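Local coordinates for glutathione S-transferase (Bombyx mori, PDB 4E8E), which probably transfers glutathione to electrophilic substrates as a homodimeric glutathione transferase related to the delta and epsilon classes, at residues K8-P13 / T60-G65; M23-L28 / T76-A81. All coordinates share one frame; numbering follows the deposited sequence.

Contact 1 of 2, residues K8-P13 / T60-G65; sequences KLYYLP and TMDDNG
K8-L9-Y10 runs antiparallel to T60-M61-D62, the axes of the two strands 4.7 Å apart at 164°, with L9 and M61 forming a non-hydrogen-bonded pair between the hydrogen-bonded pairs K8–D62 and Y10–T60. Four backbone bonds join them. In the K8–D62 pair, D62 N reaches K8 O at 2.7 Å in an almost straight bond, whereas the return bond from K8 N to D62 O is more bent. Y10 N to T60 O and T60 N to Y10 O close the other pair.

K8, Y10, T60 and D62 share one face of the sheet. Y10 CG stands anti to its own carbonyl carbon (chi1 -65°), which lays the ring back across the strand pair: T60 O meets its edge in plane, 3.5 Å from CD2, and CE2 rests 4.1 Å from D62 CB. The Y10 and D62 side chains run side by side, pointing the same way, with ring and carboxylate planes 13° apart. D62 OD1 accepts from G65 N at 3.2 Å, an Asx motif that ties the carboxylate to the turn after its strand. K8 touches D62 through CB, and its extended chain then leads away, leaving NZ 5.7 Å from D62 OD2, too far for a salt bridge, though the opposite charges may attract weakly. On the other face L9 CD1 packs 4.2 Å from M61 CB.

T60 OG1 is hydrogen-bonded to Y49 OH, and the glutathione-binding I58 lies close to Y10. This is the antiparallel junction of the thioredoxin-like domain: strand 32-36 borders 7-11, strand 66-69 borders 60-63, and helix 16-27 packs on L9 through V21 and M22.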
loop_
_atom_site.group_PDB
_atom_site.type_symbol
_atom_site.label_atom_id
_atom_site.label_comp_id
_atom_site.label_asym_id
_atom_site.label_seq_id
_atom_site.Cartn_x
_atom_site.Cartn_y
_atom_site.Cartn_z
ATOM N N LYS A 8 -0.126 -22.267 -5.225
ATOM C CA LYS A 8 0.688 -21.959 -6.394
ATOM C C LYS A 8 1.064 -20.480 -6.431
ATOM O O LYS A 8 0.240 -19.608 -6.142
ATOM C CB LYS A 8 -0.028 -22.380 -7.683
ATOM C CG LYS A 8 -0.146 -23.892 -7.851
ATOM C CD LYS A 8 -0.792 -24.276 -9.172
ATOM C CE LYS A 8 -0.816 -25.791 -9.349
ATOM N NZ LYS A 8 -1.225 -26.200 -10.725
ATOM N N LEU A 9 2.323 -20.210 -6.765
ATOM C CA LEU A 9 2.820 -18.845 -6.865
ATOM C C LEU A 9 3.580 -18.653 -8.170
ATOM O O LEU A 9 4.690 -19.167 -8.337
ATOM C CB LEU A 9 3.708 -18.499 -5.664
ATOM C CG LEU A 9 4.113 -17.033 -5.469
ATOM C CD1 LEU A 9 2.961 -16.206 -4.905
ATOM C CD2 LEU A 9 5.332 -16.934 -4.568
ATOM N N TYR A 10 2.958 -17.921 -9.093
ATOM C CA TYR A 10 3.578 -17.577 -10.367
ATOM C C TYR A 10 4.636 -16.520 -10.097
ATOM O O TYR A 10 4.322 -15.351 -9.874
ATOM C CB TYR A 10 2.524 -17.082 -11.363
ATOM C CG TYR A 10 1.517 -18.144 -11.747
ATOM C CD1 TYR A 10 1.700 -18.928 -12.886
ATOM C CD2 TYR A 10 0.383 -18.374 -10.966
ATOM C CE1 TYR A 10 0.778 -19.909 -13.241
ATOM C CE2 TYR A 10 -0.543 -19.354 -11.310
ATOM C CZ TYR A 10 -0.340 -20.116 -12.448
ATOM O OH TYR A 10 -1.256 -21.084 -12.791
ATOM N N TYR A 11 5.893 -16.950 -10.105
ATOM C CA TYR A 11 6.974 -16.148 -9.556
ATOM C C TYR A 11 8.209 -16.108 -10.451
ATOM O O TYR A 11 8.269 -16.771 -11.489
ATOM C CB TYR A 11 7.356 -16.694 -8.171
ATOM C CG TYR A 11 8.451 -17.748 -8.186
ATOM C CD1 TYR A 11 9.657 -17.531 -7.521
ATOM C CD2 TYR A 11 8.288 -18.951 -8.876
ATOM C CE1 TYR A 11 10.671 -18.485 -7.533
ATOM C CE2 TYR A 11 9.297 -19.909 -8.900
ATOM C CZ TYR A 11 10.482 -19.670 -8.223
ATOM O OH TYR A 11 11.481 -20.617 -8.239
ATOM N N LEU A 12 9.188 -15.318 -10.023
ATOM C CA LEU A 12 10.534 -15.352 -10.567
ATOM C C LEU A 12 11.502 -15.163 -9.396
ATOM O O LEU A 12 11.283 -14.293 -8.550
ATOM C CB LEU A 12 10.710 -14.257 -11.618
ATOM C CG LEU A 12 11.595 -14.506 -12.844
ATOM C CD1 LEU A 12 11.195 -15.779 -13.591
ATOM C CD2 LEU A 12 11.524 -13.300 -13.775
ATOM N N PRO A 13 12.559 -15.997 -9.325
ATOM C CA PRO A 13 13.507 -15.978 -8.201
ATOM C C PRO A 13 14.068 -14.603 -7.783
ATOM O O PRO A 13 14.119 -14.327 -6.581
ATOM C CB PRO A 13 14.619 -16.924 -8.664
ATOM C CG PRO A 13 13.922 -17.889 -9.550
ATOM C CD PRO A 13 12.850 -17.103 -10.259
ATOM N N THR A 60 1.814 -13.849 -8.647
ATOM C CA THR A 60 0.387 -14.124 -8.639
ATOM C C THR A 60 0.147 -15.357 -7.776
ATOM O O THR A 60 0.706 -16.427 -8.034
ATOM C CB THR A 60 -0.184 -14.333 -10.061
ATOM O OG1 THR A 60 0.234 -13.261 -10.913
ATOM C CG2 THR A 60 -1.707 -14.371 -10.028
ATOM N N MET A 61 -0.669 -15.190 -6.741
ATOM C CA MET A 61 -1.010 -16.279 -5.837
ATOM C C MET A 61 -2.268 -16.997 -6.318
ATOM O O MET A 61 -3.298 -16.367 -6.579
ATOM C CB MET A 61 -1.213 -15.754 -4.412
ATOM C CG MET A 61 -1.365 -16.847 -3.364
ATOM S SD MET A 61 -2.337 -16.380 -1.917
ATOM C CE MET A 61 -3.986 -16.299 -2.614
ATOM N N ASP A 62 -2.164 -18.316 -6.442
ATOM C CA ASP A 62 -3.304 -19.165 -6.758
ATOM C C ASP A 62 -3.529 -20.139 -5.604
ATOM O O ASP A 62 -2.826 -21.147 -5.477
ATOM C CB ASP A 62 -3.079 -19.912 -8.081
ATOM C CG ASP A 62 -4.293 -20.730 -8.520
ATOM O OD1 ASP A 62 -5.351 -20.663 -7.858
ATOM O OD2 ASP A 62 -4.183 -21.448 -9.538
ATOM N N ASP A 63 -4.496 -19.810 -4.752
ATOM C CA ASP A 63 -4.889 -20.678 -3.648
ATOM C C ASP A 63 -6.240 -21.320 -3.951
ATOM O O ASP A 63 -7.291 -20.823 -3.533
ATOM C CB ASP A 63 -4.925 -19.901 -2.324
ATOM C CG ASP A 63 -5.277 -20.781 -1.126
ATOM O OD1 ASP A 63 -5.066 -22.013 -1.179
ATOM O OD2 ASP A 63 -5.766 -20.230 -0.120
ATOM N N ASN A 64 -6.188 -22.420 -4.701
ATOM C CA ASN A 64 -7.363 -23.224 -5.035
ATOM C C ASN A 64 -8.501 -22.422 -5.683
ATOM O O ASN A 64 -9.650 -22.460 -5.227
ATOM C CB ASN A 64 -7.848 -23.986 -3.796
ATOM C CG ASN A 64 -8.752 -25.145 -4.140
ATOM O OD1 ASN A 64 -9.875 -25.231 -3.646
ATOM N ND2 ASN A 64 -8.266 -26.049 -4.982
ATOM N N GLY A 65 -8.165 -21.695 -6.745
ATOM C CA GLY A 65 -9.142 -20.895 -7.482
ATOM C C GLY A 65 -9.160 -19.433 -7.077
ATOM O O GLY A 65 -9.497 -18.564 -7.885
#

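Contact 2 of 2, residues M23-L28 / T76-A81; sequences MTARVL and TYLVNA
The closest CA pairs between the end of helix 16-27 and helix 71-82, A25–L78 and L28–V79, are both 7.2 Å apart, near enough for leucine, valine and alanine side chains to touch, with no hydrogen bond across the contact. These are the two helices that lie together against one face of the sheet in the thioredoxin-like N-terminal domain of glutathione transferases.

L28, just past the last turn of its helix, does most of the work. With chi1 at -64°, CG of L28 sits beside the backbone N and the fork faces the other helix: L28 CD1 comes 3.7 Å from L78 CB and 3.8 Å from V79 CG2. CD2 lies against the same valine, 4.0 Å from its CG2, so both methyls of L28 bear on V79; the two side chains meet at about a right angle. With an alanine here, the CB of L78 and the CG2 of V79 would probably lose the methyl that meets them from the end of helix 16-27, and a gap would be likely to open between the helices.

One turn back, A25 and T24 add looser contacts. T24 turns CG2 to the valine, while its OG1 is hydrogen-bonded to A20 O within its own helix and also to Q75 NE2, a polar tie between the helices beside the apolar patch. I163 of helix 160-174 packs on T24 and V160 on V79, joining this pair to the all-helical C-terminal domain. At the edge nearer the sheet, A25 CB rests 4.4 Å from L78 CD1.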
loop_
_atom_site.group_PDB
_atom_site.type_symbol
_atom_site.label_atom_id
_atom_site.label_comp_id
_atom_site.label_asym_id
_atom_site.label_seq_id
_atom_site.Cartn_x
_atom_site.Cartn_y
_atom_site.Cartn_z
ATOM N N MET A 23 9.269 -16.104 1.751
ATOM C CA MET A 23 9.783 -16.130 3.120
ATOM C C MET A 23 8.666 -16.122 4.162
ATOM O O MET A 23 8.800 -16.736 5.221
ATOM C CB MET A 23 10.746 -14.965 3.368
ATOM C CG MET A 23 12.132 -15.150 2.759
ATOM S SD MET A 23 13.366 -14.000 3.413
ATOM C CE MET A 23 12.778 -12.432 2.772
ATOM N N THR A 24 7.570 -15.427 3.855
ATOM C CA THR A 24 6.393 -15.395 4.726
ATOM C C THR A 24 5.760 -16.785 4.822
ATOM O O THR A 24 5.368 -17.224 5.905
ATOM C CB THR A 24 5.348 -14.364 4.237
ATOM O OG1 THR A 24 5.975 -13.088 4.064
ATOM C CG2 THR A 24 4.207 -14.222 5.240
ATOM N N ALA A 25 5.678 -17.470 3.683
ATOM C CA ALA A 25 5.158 -18.834 3.619
ATOM C C ALA A 25 6.020 -19.814 4.416
ATOM O O ALA A 25 5.499 -20.743 5.035
ATOM C CB ALA A 25 5.039 -19.287 2.174
ATOM N N ARG A 26 7.334 -19.593 4.401
ATOM C CA ARG A 26 8.280 -20.442 5.131
ATOM C C ARG A 26 8.137 -20.335 6.652
ATOM O O ARG A 26 8.233 -21.344 7.352
ATOM C CB ARG A 26 9.723 -20.146 4.706
ATOM C CG ARG A 26 10.106 -20.670 3.320
ATOM C CD ARG A 26 10.228 -22.194 3.281
ATOM N NE ARG A 26 11.349 -22.679 4.084
ATOM C CZ ARG A 26 12.584 -22.864 3.626
ATOM N NH1 ARG A 26 12.879 -22.610 2.357
ATOM N NH2 ARG A 26 13.532 -23.307 4.443
ATOM N N VAL A 27 7.909 -19.119 7.151
ATOM C CA VAL A 27 7.702 -18.888 8.587
ATOM C C VAL A 27 6.391 -19.523 9.059
ATOM O O VAL A 27 6.327 -20.106 10.143
ATOM C CB VAL A 27 7.743 -17.376 8.957
ATOM C CG1 VAL A 27 7.607 -17.180 10.464
ATOM C CG2 VAL A 27 9.036 -16.736 8.473
ATOM N N LEU A 28 5.358 -19.421 8.225
ATOM C CA LEU A 28 4.058 -20.033 8.501
ATOM C C LEU A 28 4.065 -21.541 8.236
ATOM O O LEU A 28 3.054 -22.216 8.441
ATOM C CB LEU A 28 2.967 -19.362 7.659
ATOM C CG LEU A 28 2.673 -17.881 7.906
ATOM C CD1 LEU A 28 2.016 -17.274 6.683
ATOM C CD2 LEU A 28 1.811 -17.676 9.148
ATOM N N THR A 76 -0.478 -11.018 4.050
ATOM C CA THR A 76 -1.481 -10.853 5.101
ATOM C C THR A 76 -2.567 -11.918 5.042
ATOM O O THR A 76 -3.066 -12.357 6.078
ATOM C CB THR A 76 -2.123 -9.449 5.056
ATOM O OG1 THR A 76 -2.560 -9.160 3.721
ATOM C CG2 THR A 76 -1.118 -8.391 5.493
ATOM N N TYR A 77 -2.925 -12.334 3.829
ATOM C CA TYR A 77 -3.908 -13.395 3.636
ATOM C C TYR A 77 -3.410 -14.735 4.181
ATOM O O TYR A 77 -4.153 -15.445 4.862
ATOM C CB TYR A 77 -4.294 -13.520 2.156
ATOM C CG TYR A 77 -5.077 -14.774 1.829
ATOM C CD1 TYR A 77 -6.408 -14.915 2.226
ATOM C CD2 TYR A 77 -4.485 -15.823 1.124
ATOM C CE1 TYR A 77 -7.130 -16.069 1.929
ATOM C CE2 TYR A 77 -5.196 -16.982 0.825
ATOM C CZ TYR A 77 -6.517 -17.096 1.228
ATOM O OH TYR A 77 -7.221 -18.239 0.931
ATOM N N LEU A 78 -2.152 -15.064 3.888
ATOM C CA LEU A 78 -1.543 -16.320 4.331
ATOM C C LEU A 78 -1.572 -16.490 5.851
ATOM O O LEU A 78 -1.811 -17.592 6.351
ATOM C CB LEU A 78 -0.103 -16.445 3.808
ATOM C CG LEU A 78 0.162 -16.468 2.296
ATOM C CD1 LEU A 78 1.659 -16.528 2.023
ATOM C CD2 LEU A 78 -0.560 -17.614 1.594
ATOM N N VAL A 79 -1.334 -15.398 6.575
ATOM C CA VAL A 79 -1.378 -15.408 8.039
ATOM C C VAL A 79 -2.823 -15.457 8.542
ATOM O O VAL A 79 -3.134 -16.208 9.466
ATOM C CB VAL A 79 -0.646 -14.189 8.655
ATOM C CG1 VAL A 79 -0.509 -14.351 10.166
ATOM C CG2 VAL A 79 0.728 -14.007 8.021
ATOM N N ASN A 80 -3.694 -14.656 7.927
ATOM C CA ASN A 80 -5.111 -14.603 8.301
ATOM C C ASN A 80 -5.844 -15.932 8.123
ATOM O O ASN A 80 -6.698 -16.286 8.936
ATOM C CB ASN A 80 -5.837 -13.502 7.518
ATOM C CG ASN A 80 -5.478 -12.101 7.992
ATOM O OD1 ASN A 80 -5.099 -11.893 9.146
ATOM N ND2 ASN A 80 -5.604 -11.128 7.098
ATOM N N ALA A 81 -5.496 -16.662 7.066
ATOM C CA ALA A 81 -6.183 -17.902 6.710
ATOM C C ALA A 81 -5.509 -19.162 7.251
ATOM O O ALA A 81 -6.193 -20.086 7.693
ATOM C CB ALA A 81 -6.348 -18.000 5.194
#

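From the N terminus, strand 7-11 gives contact 1 its first half and the following helix 16-27 gives contact 2 its first half; strand 60-63 then closes contact 1 and helix 71-82 closes contact 2. The two loops therefore cross rather than nest. Contact 1 fixes the centre of the sheet, and contact 2 pairs the helices packed over one of its faces; the centres of the two contacts lie about 13 Å apart. They touch directly: D63 OD2 lies 2.7 Å from Y77 OH in a probable hydrogen bond, and M61 packs on Y77 and L78. Near this junction R94 of the second subunit approaches D63 and Y77, bringing the sheet–helix seam to the dimer interface.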